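Local coordinates for protein nucleoporin nup120 (Schizosaccharomyces pombe, PDB 4GQ2) that serves as a structural component of the nuclear pore complex, whose nucleoporins can also dock transiently associated nuclear transport factors, at residues Thr181-Cys185 / Lys195-Asn199; Gln668-Leu672 / Thr760-Leu764; Phe774-Ser780 / Ala793-Ser798. All coordinates share one frame; numbering follows the deposited sequence.

Interaction 1 (Thr181-Cys185 / Lys195-Asn199); sequences TSEIC and KIILN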
loop_
_atom_site.group_PDB
_atom_site.type_symbol
_atom_site.label_atom_id
_atom_site.label_comp_id
_atom_site.label_asym_id
_atom_site.label_seq_id
_atom_site.Cartn_x
_atom_site.Cartn_y
_atom_site.Cartn_z
ATOM N N THR A 181 30.404 2.248 31.661
ATOM C CA THR A 181 30.502 0.959 30.982
ATOM C C THR A 181 30.997 -0.159 31.892
ATOM O O THR A 181 31.082 -1.308 31.470
ATOM C CB THR A 181 31.397 1.030 29.725
ATOM O OG1 THR A 181 32.513 1.899 29.969
ATOM C CG2 THR A 181 30.599 1.548 28.541
ATOM N N SER A 182 31.314 0.169 33.140
ATOM C CA SER A 182 31.786 -0.841 34.081
ATOM C C SER A 182 31.151 -0.707 35.462
ATOM O O SER A 182 31.306 -1.589 36.311
ATOM C CB SER A 182 33.312 -0.801 34.186
ATOM O OG SER A 182 33.750 0.427 34.743
ATOM N N GLU A 183 30.425 0.388 35.679
ATOM C CA GLU A 183 29.805 0.660 36.976
ATOM C C GLU A 183 28.303 0.866 36.871
ATOM O O GLU A 183 27.818 1.561 35.980
ATOM C CB GLU A 183 30.451 1.883 37.641
ATOM C CG GLU A 183 31.895 1.680 38.089
ATOM C CD GLU A 183 32.670 2.984 38.162
ATOM O OE1 GLU A 183 32.914 3.603 37.099
ATOM O OE2 GLU A 183 33.043 3.385 39.284
ATOM N N ILE A 184 27.576 0.254 37.799
ATOM C CA ILE A 184 26.130 0.422 37.904
ATOM C C ILE A 184 25.686 0.438 39.371
ATOM O O ILE A 184 26.264 -0.246 40.215
ATOM C CB ILE A 184 25.367 -0.672 37.108
ATOM C CG1 ILE A 184 23.854 -0.452 37.192
ATOM C CG2 ILE A 184 25.737 -2.072 37.590
ATOM C CD1 ILE A 184 23.106 -0.838 35.942
ATOM N N CYS A 185 24.670 1.239 39.666
ATOM C CA CYS A 185 24.034 1.231 40.973
ATOM C C CYS A 185 22.695 0.518 40.920
ATOM O O CYS A 185 21.931 0.678 39.968
ATOM C CB CYS A 185 23.829 2.653 41.483
ATOM S SG CYS A 185 25.368 3.535 41.799
ATOM N N LYS A 195 26.715 -0.474 44.750
ATOM C CA LYS A 195 27.415 -0.152 43.516
ATOM C C LYS A 195 28.175 -1.390 43.064
ATOM O O LYS A 195 29.134 -1.816 43.711
ATOM C CB LYS A 195 28.363 1.042 43.688
ATOM C CG LYS A 195 28.989 1.509 42.380
ATOM C CD LYS A 195 30.132 2.492 42.592
ATOM C CE LYS A 195 29.629 3.919 42.738
ATOM N NZ LYS A 195 30.745 4.863 43.021
ATOM N N ILE A 196 27.718 -1.980 41.965
ATOM C CA ILE A 196 28.395 -3.118 41.365
ATOM C C ILE A 196 29.451 -2.612 40.382
ATOM O O ILE A 196 29.122 -1.896 39.439
ATOM C CB ILE A 196 27.391 -4.064 40.670
ATOM C CG1 ILE A 196 26.349 -4.558 41.686
ATOM C CG2 ILE A 196 28.116 -5.234 40.010
ATOM C CD1 ILE A 196 25.103 -5.158 41.073
ATOM N N ILE A 197 30.715 -2.972 40.628
ATOM C CA ILE A 197 31.827 -2.569 39.761
ATOM C C ILE A 197 32.439 -3.796 39.101
ATOM O O ILE A 197 32.888 -4.723 39.780
ATOM C CB ILE A 197 32.934 -1.785 40.515
ATOM C CG1 ILE A 197 32.366 -0.553 41.226
ATOM C CG2 ILE A 197 34.049 -1.357 39.564
ATOM C CD1 ILE A 197 32.133 -0.758 42.706
ATOM N N LEU A 198 32.465 -3.782 37.771
ATOM C CA LEU A 198 32.897 -4.935 36.993
ATOM C C LEU A 198 34.255 -4.706 36.356
ATOM O O LEU A 198 34.621 -3.576 36.019
ATOM C CB LEU A 198 31.880 -5.256 35.894
ATOM C CG LEU A 198 30.388 -5.146 36.206
ATOM C CD1 LEU A 198 29.625 -4.834 34.933
ATOM C CD2 LEU A 198 29.851 -6.403 36.866
ATOM N N ASN A 199 34.996 -5.797 36.205
ATOM C CA ASN A 199 36.217 -5.810 35.424
ATOM C C ASN A 199 35.923 -6.685 34.216
ATOM O O ASN A 199 36.032 -7.910 34.294
ATOM C CB ASN A 199 37.379 -6.365 36.253
ATOM C CG ASN A 199 38.710 -5.715 35.917
ATOM O OD1 ASN A 199 38.768 -4.658 35.284
ATOM N ND2 ASN A 199 39.792 -6.340 36.361
#

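Interaction 2 (Gln668-Leu672 / Thr760-Leu764); sequences QSPSL and TMEAL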
loop_
_atom_site.group_PDB
_atom_site.type_symbol
_atom_site.label_atom_id
_atom_site.label_comp_id
_atom_site.label_asym_id
_atom_site.label_seq_id
_atom_site.Cartn_x
_atom_site.Cartn_y
_atom_site.Cartn_z
ATOM N N GLN A 668 23.389 11.896 2.404
ATOM C CA GLN A 668 22.751 10.960 1.486
ATOM C C GLN A 668 21.607 10.163 2.117
ATOM O O GLN A 668 20.478 10.644 2.171
ATOM C CB GLN A 668 23.788 10.022 0.850
ATOM C CG GLN A 668 24.552 10.631 -0.314
ATOM C CD GLN A 668 25.224 9.589 -1.186
ATOM O OE1 GLN A 668 26.024 8.781 -0.710
ATOM N NE2 GLN A 668 24.909 9.607 -2.477
ATOM N N SER A 669 21.916 8.961 2.602
ATOM C CA SER A 669 20.907 7.943 2.885
ATOM C C SER A 669 20.107 8.172 4.165
ATOM O O SER A 669 20.684 8.392 5.225
ATOM C CB SER A 669 21.544 6.549 2.912
ATOM O OG SER A 669 20.550 5.533 2.937
ATOM N N PRO A 670 18.764 8.117 4.059
ATOM C CA PRO A 670 17.910 8.081 5.239
ATOM C C PRO A 670 17.903 6.679 5.827
ATOM O O PRO A 670 18.220 5.719 5.125
ATOM C CB PRO A 670 16.530 8.409 4.678
ATOM C CG PRO A 670 16.569 7.910 3.270
ATOM C CD PRO A 670 17.981 8.112 2.805
ATOM N N SER A 671 17.549 6.557 7.102
ATOM C CA SER A 671 17.345 5.241 7.689
ATOM C C SER A 671 16.030 4.680 7.159
ATOM O O SER A 671 15.140 5.439 6.755
ATOM C CB SER A 671 17.273 5.336 9.207
ATOM O OG SER A 671 16.021 5.872 9.606
ATOM N N LEU A 672 15.894 3.359 7.176
ATOM C CA LEU A 672 14.629 2.737 6.812
ATOM C C LEU A 672 13.503 3.231 7.717
ATOM O O LEU A 672 12.419 3.572 7.237
ATOM C CB LEU A 672 14.735 1.215 6.850
ATOM C CG LEU A 672 15.602 0.622 5.732
ATOM C CD1 LEU A 672 15.890 -0.849 6.018
ATOM C CD2 LEU A 672 14.985 0.843 4.341
ATOM N N THR A 760 25.190 5.032 -1.524
ATOM C CA THR A 760 24.491 6.165 -2.129
ATOM C C THR A 760 23.128 6.380 -1.452
ATOM O O THR A 760 23.063 6.912 -0.340
ATOM C CB THR A 760 24.401 6.038 -3.679
ATOM O OG1 THR A 760 23.605 7.104 -4.217
ATOM C CG2 THR A 760 23.821 4.677 -4.116
ATOM N N MET A 761 22.051 5.985 -2.128
ATOM C CA MET A 761 20.740 5.874 -1.504
ATOM C C MET A 761 20.394 4.384 -1.465
ATOM O O MET A 761 19.831 3.820 -2.410
ATOM C CB MET A 761 19.691 6.695 -2.257
ATOM C CG MET A 761 18.473 7.065 -1.418
ATOM S SD MET A 761 18.457 8.748 -0.759
ATOM C CE MET A 761 17.638 9.669 -2.064
ATOM N N GLU A 762 20.785 3.755 -0.360
ATOM C CA GLU A 762 20.648 2.322 -0.149
ATOM C C GLU A 762 19.217 2.000 0.257
ATOM O O GLU A 762 18.716 0.905 0.011
ATOM C CB GLU A 762 21.608 1.913 0.964
ATOM C CG GLU A 762 21.972 0.442 1.038
ATOM C CD GLU A 762 23.065 0.194 2.062
ATOM O OE1 GLU A 762 24.095 0.904 2.008
ATOM O OE2 GLU A 762 22.894 -0.698 2.926
ATOM N N ALA A 763 18.568 2.969 0.896
ATOM C CA ALA A 763 17.213 2.805 1.397
ATOM C C ALA A 763 16.240 2.547 0.255
ATOM O O ALA A 763 15.269 1.824 0.430
ATOM C CB ALA A 763 16.794 4.023 2.207
ATOM N N LEU A 764 16.535 3.096 -0.923
ATOM C CA LEU A 764 15.665 2.955 -2.096
ATOM C C LEU A 764 15.452 1.510 -2.545
ATOM O O LEU A 764 14.421 1.183 -3.143
ATOM C CB LEU A 764 16.188 3.796 -3.260
ATOM C CG LEU A 764 15.895 5.296 -3.188
ATOM C CD1 LEU A 764 16.631 6.051 -4.292
ATOM C CD2 LEU A 764 14.406 5.594 -3.245
#

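Interaction 3 (Phe774-Ser780 / Ala793-Ser798); sequences FSALNYS and ATVISS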
loop_
_atom_site.group_PDB
_atom_site.type_symbol
_atom_site.label_atom_id
_atom_site.label_comp_id
_atom_site.label_asym_id
_atom_site.label_seq_id
_atom_site.Cartn_x
_atom_site.Cartn_y
_atom_site.Cartn_z
ATOM N N PHE A 774 9.034 6.819 -2.350
ATOM C CA PHE A 774 8.810 8.253 -2.564
ATOM C C PHE A 774 9.399 9.081 -1.421
ATOM O O PHE A 774 10.034 10.113 -1.650
ATOM C CB PHE A 774 7.312 8.538 -2.678
ATOM C CG PHE A 774 6.971 10.003 -2.793
ATOM C CD1 PHE A 774 7.181 10.694 -3.988
ATOM C CD2 PHE A 774 6.424 10.685 -1.717
ATOM C CE1 PHE A 774 6.840 12.029 -4.105
ATOM C CE2 PHE A 774 6.089 12.032 -1.825
ATOM C CZ PHE A 774 6.300 12.707 -3.022
ATOM N N SER A 775 9.178 8.621 -0.191
ATOM C CA SER A 775 9.649 9.327 0.990
ATOM C C SER A 775 11.161 9.469 0.949
ATOM O O SER A 775 11.701 10.533 1.239
ATOM C CB SER A 775 9.202 8.597 2.258
ATOM O OG SER A 775 7.792 8.660 2.395
ATOM N N ALA A 776 11.837 8.398 0.551
ATOM C CA ALA A 776 13.292 8.392 0.476
ATOM C C ALA A 776 13.826 9.380 -0.566
ATOM O O ALA A 776 14.846 10.024 -0.331
ATOM C CB ALA A 776 13.808 6.989 0.223
ATOM N N LEU A 777 13.126 9.525 -1.693
ATOM C CA LEU A 777 13.544 10.461 -2.751
ATOM C C LEU A 777 13.448 11.927 -2.327
ATOM O O LEU A 777 14.107 12.790 -2.907
ATOM C CB LEU A 777 12.725 10.262 -4.029
ATOM C CG LEU A 777 12.898 8.949 -4.792
ATOM C CD1 LEU A 777 11.793 8.781 -5.827
ATOM C CD2 LEU A 777 14.275 8.888 -5.437
ATOM N N ASN A 778 12.615 12.205 -1.329
ATOM C CA ASN A 778 12.408 13.569 -0.866
ATOM C C ASN A 778 13.110 13.832 0.458
ATOM O O ASN A 778 12.815 14.817 1.138
ATOM C CB ASN A 778 10.915 13.855 -0.743
ATOM C CG ASN A 778 10.242 13.986 -2.087
ATOM O OD1 ASN A 778 10.309 15.033 -2.720
ATOM N ND2 ASN A 778 9.590 12.917 -2.534
ATOM N N TYR A 779 14.031 12.938 0.817
ATOM C CA TYR A 779 14.743 13.015 2.087
ATOM C C TYR A 779 15.390 14.382 2.258
ATOM O O TYR A 779 16.060 14.884 1.354
ATOM C CB TYR A 779 15.787 11.899 2.202
ATOM C CG TYR A 779 16.574 11.951 3.492
ATOM C CD1 TYR A 779 15.927 11.884 4.724
ATOM C CD2 TYR A 779 17.964 12.075 3.485
ATOM C CE1 TYR A 779 16.636 11.932 5.907
ATOM C CE2 TYR A 779 18.685 12.125 4.669
ATOM C CZ TYR A 779 18.013 12.054 5.875
ATOM O OH TYR A 779 18.700 12.103 7.064
ATOM N N SER A 780 15.170 14.992 3.415
ATOM C CA SER A 780 15.568 16.375 3.614
ATOM C C SER A 780 15.998 16.691 5.036
ATOM O O SER A 780 15.586 16.032 5.998
ATOM C CB SER A 780 14.435 17.316 3.194
ATOM O OG SER A 780 14.219 17.244 1.793
ATOM N N ALA A 793 11.231 17.692 8.222
ATOM C CA ALA A 793 11.727 18.302 6.986
ATOM C C ALA A 793 11.348 17.478 5.765
ATOM O O ALA A 793 10.992 18.033 4.730
ATOM C CB ALA A 793 13.238 18.524 7.046
ATOM N N THR A 794 11.431 16.155 5.884
ATOM C CA THR A 794 11.091 15.271 4.766
ATOM C C THR A 794 9.598 15.356 4.428
ATOM O O THR A 794 9.223 15.538 3.263
ATOM C CB THR A 794 11.564 13.833 5.026
ATOM O OG1 THR A 794 12.973 13.858 5.291
ATOM C CG2 THR A 794 11.304 12.924 3.821
ATOM N N VAL A 795 8.754 15.278 5.453
ATOM C CA VAL A 795 7.322 15.455 5.266
ATOM C C VAL A 795 7.066 16.757 4.514
ATOM O O VAL A 795 6.538 16.741 3.393
ATOM C CB VAL A 795 6.563 15.441 6.608
ATOM C CG1 VAL A 795 5.074 15.642 6.373
ATOM C CG2 VAL A 795 6.814 14.134 7.349
ATOM N N ILE A 796 7.475 17.873 5.121
ATOM C CA ILE A 796 7.252 19.208 4.557
ATOM C C ILE A 796 7.766 19.311 3.124
ATOM O O ILE A 796 7.067 19.822 2.246
ATOM C CB ILE A 796 7.844 20.316 5.473
ATOM C CG1 ILE A 796 6.899 20.609 6.642
ATOM C CG2 ILE A 796 8.127 21.600 4.703
ATOM C CD1 ILE A 796 5.598 21.284 6.255
ATOM N N SER A 797 8.972 18.801 2.880
ATOM C CA SER A 797 9.544 18.810 1.531
ATOM C C SER A 797 8.695 18.006 0.551
ATOM O O SER A 797 8.424 18.470 -0.561
ATOM C CB SER A 797 10.978 18.279 1.541
ATOM O OG SER A 797 11.770 19.005 2.463
ATOM N N SER A 798 8.281 16.805 0.977
ATOM C CA SER A 798 7.412 15.931 0.175
ATOM C C SER A 798 6.114 16.628 -0.182
ATOM O O SER A 798 5.688 16.590 -1.334
ATOM C CB SER A 798 7.108 14.632 0.920
ATOM O OG SER A 798 8.301 13.948 1.256
#

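Interaction 1 (Thr181-Cys185 / Lys195-Asn199)
Glu183-Cys185 and Lys195-Ile197 pair across a beta hairpin, whose strands 183-188 and 193-199 are the two inner strands of a four-stranded antiparallel sheet in the beta-propeller domain. The N-to-C directions of the two short segments differ by 164°. Ile184 and Ile196 form the hydrogen-bonded pair: Ile184 N donates to Ile196 O at 3.1 Å, and Ile196 N returns a bond to Ile184 O at 2.9 Å, more bent at the hydrogen (141°). Just before the strand, Ser182 O still receives Leu198 N at 2.9 Å. Beta-branched isoleucines suit this extended backbone. Ile184 and Ile196 send their side chains to one face, side by side, with Ile184 CG2 4.0 Å from Ile196 CB. With CG1 of Ile184 anti to its own N (chi1 -178°), CG2 is the branch left to meet the partner, while the far end of the side chain leads away from it. This buried pair is covered further by Ala117 and Tyr130 on Ile184, and by Pro165 and Phe168 on Ile196, so the face looks toward neighbouring strands and loops. The other face carries Glu183, Ile197, Cys185 and Lys195. Here Glu183 CG lies 3.9 Å from Ile197 CG1, the aliphatic part of the acid running alongside the isoleucine while OE1 bonds Ser180 OG. Next to them Cys185 SG rests 4.2 Å from Lys195 CG. The lysine thus packs with its methylene stem and, bending at chi3, takes NZ to Asn267 OD1. Apolar stems within the sheet and polar ends led to loops let charged residues sit on this face. Both strands also bond outward, Cys185 to Ala177 and Ile197 to Tyr206, the continuous antiparallel ladder of a beta-propeller blade.

Interaction 2 (Gln668-Leu672 / Thr760-Leu764)
Pro670 and Ala763 make the compact centre of this contact, where the loop leading into helix 672-703 of the helical domain meets the loop before helix 770-777. Ala763 CB fits beneath the proline, 3.7 Å from Pro670 O and 4.0 Å from Pro670 CG. A methyl group is small enough to sit so close to the rigid ring and the main chain at once. Leu672 adds its CD2, 4.2 Å from Ala763 CB, so the alanine is touched by two apolar residues. Met761 meets the ring at its CD corner: bent at chi2 (101°) and again at chi3, its flexible chain crosses the proline at about a right angle and brings SD to Pro670 CD at 3.7 Å. A proline is at home here, in an extended stretch just ahead of a helix whose N-cap is Ser671. The cap itself bonds Leu674 N and also Ser90 O of the propeller domain, tying the start of the helix to that neighbour.

Toward Gln668 and Thr760 the contact becomes loose. Both are exposed and poorly ordered, and the chain just before Thr760 is not modelled. The flat carboxamide of Gln668 lies across the Thr760 backbone, OE1 being 3.3 Å from Thr760 CA; since both residues are poorly ordered, the pairing should be read as approximate. A long polar side chain and a small hydroxylated one are both tolerable at such a solvent-facing margin. Ser669 stands between the two regimes. Its CB touches Thr760 O at 3.6 Å, while its hydroxyl, placed beside its own carbonyl carbon (chi1 -169°), lies 3.8 Å from Ala763 N but reaches forward along its own chain for its hydrogen bond. There Ser669 OG donates to Pro670 O at 3.2 Å, approaching 30° out of the carbonyl plane.

Interaction 3 (Phe774-Ser780 / Ala793-Ser798)
Ser780 and Thr794 are joined where the chain turns out of the C-terminal end of helix 770-777 and runs against the early turns of helix 790-803, in the alpha-helical part of the protein. Ser780 N donates to Thr794 OG1 at 3.1 Å, somewhat bent at the hydrogen (153°). The same threonine puts its methyl to use: with CG2 anti to its own N, this branch leans over the end of the first helix, 3.5 Å from Ser775 O and close to Asn778 O as well. Threonine suits the place because one branch is polar and the other apolar. Nearby, Asn778 CB abuts Ser798 OG at 3.3 Å, and Phe774 CE2 meets Ser798 CB at 3.9 Å, small serines letting the helix come close to the turn.

A second shell holds these groups. Thr794 OG1 is itself bonded to Pro790 O, one turn back, while Ser798 OG donates to Thr794 O from above the carbonyl plane, an oxygen that also takes Ser798 N. Such bonds to the preceding turn satisfy hydroxyls buried between helices. Ser780 OG likewise turns back on its own segment, to Asn778 O at 2.9 Å. Tyr779 starts away from helix 790-803, its ring still passing CD1 by Thr794 OG1, and its hydroxyl bonds Ser93 OG. Asn778 ends the helix with an amide folded back over it: an alanine here would remove the amide, and Phe774 O would probably lose its side-chain partner, keeping the weak bond from Asn778 N, while a gap opened over the Phe774 ring. Asn778 ND2 reaches Phe774 O at 3.0 Å and at the same time lies 3.2 Å above one face of the Phe774 ring, offset toward its rim.

Along the chain the three contacts follow in series. Interaction 1 lies in the beta-propeller domain, its centre 38 Å from that of interaction 2 and 43 Å from that of interaction 3, with no touch to either. Interactions 2 and 3 are neighbours in the helical part, their centres 12 Å apart. Tyr779 is their main meeting point, its CD1 lying 3.5 Å from Pro670 CB, while Leu764 packs on Ala776. Both use helix 672-703: interaction 2 sits at its start, and Ser775, Ala776 and Tyr779 rest against it. Ser671 bonds Ser90, and Tyr779 bonds Ser93, so this pair lies at the join between propeller and helices in this pore scaffold protein.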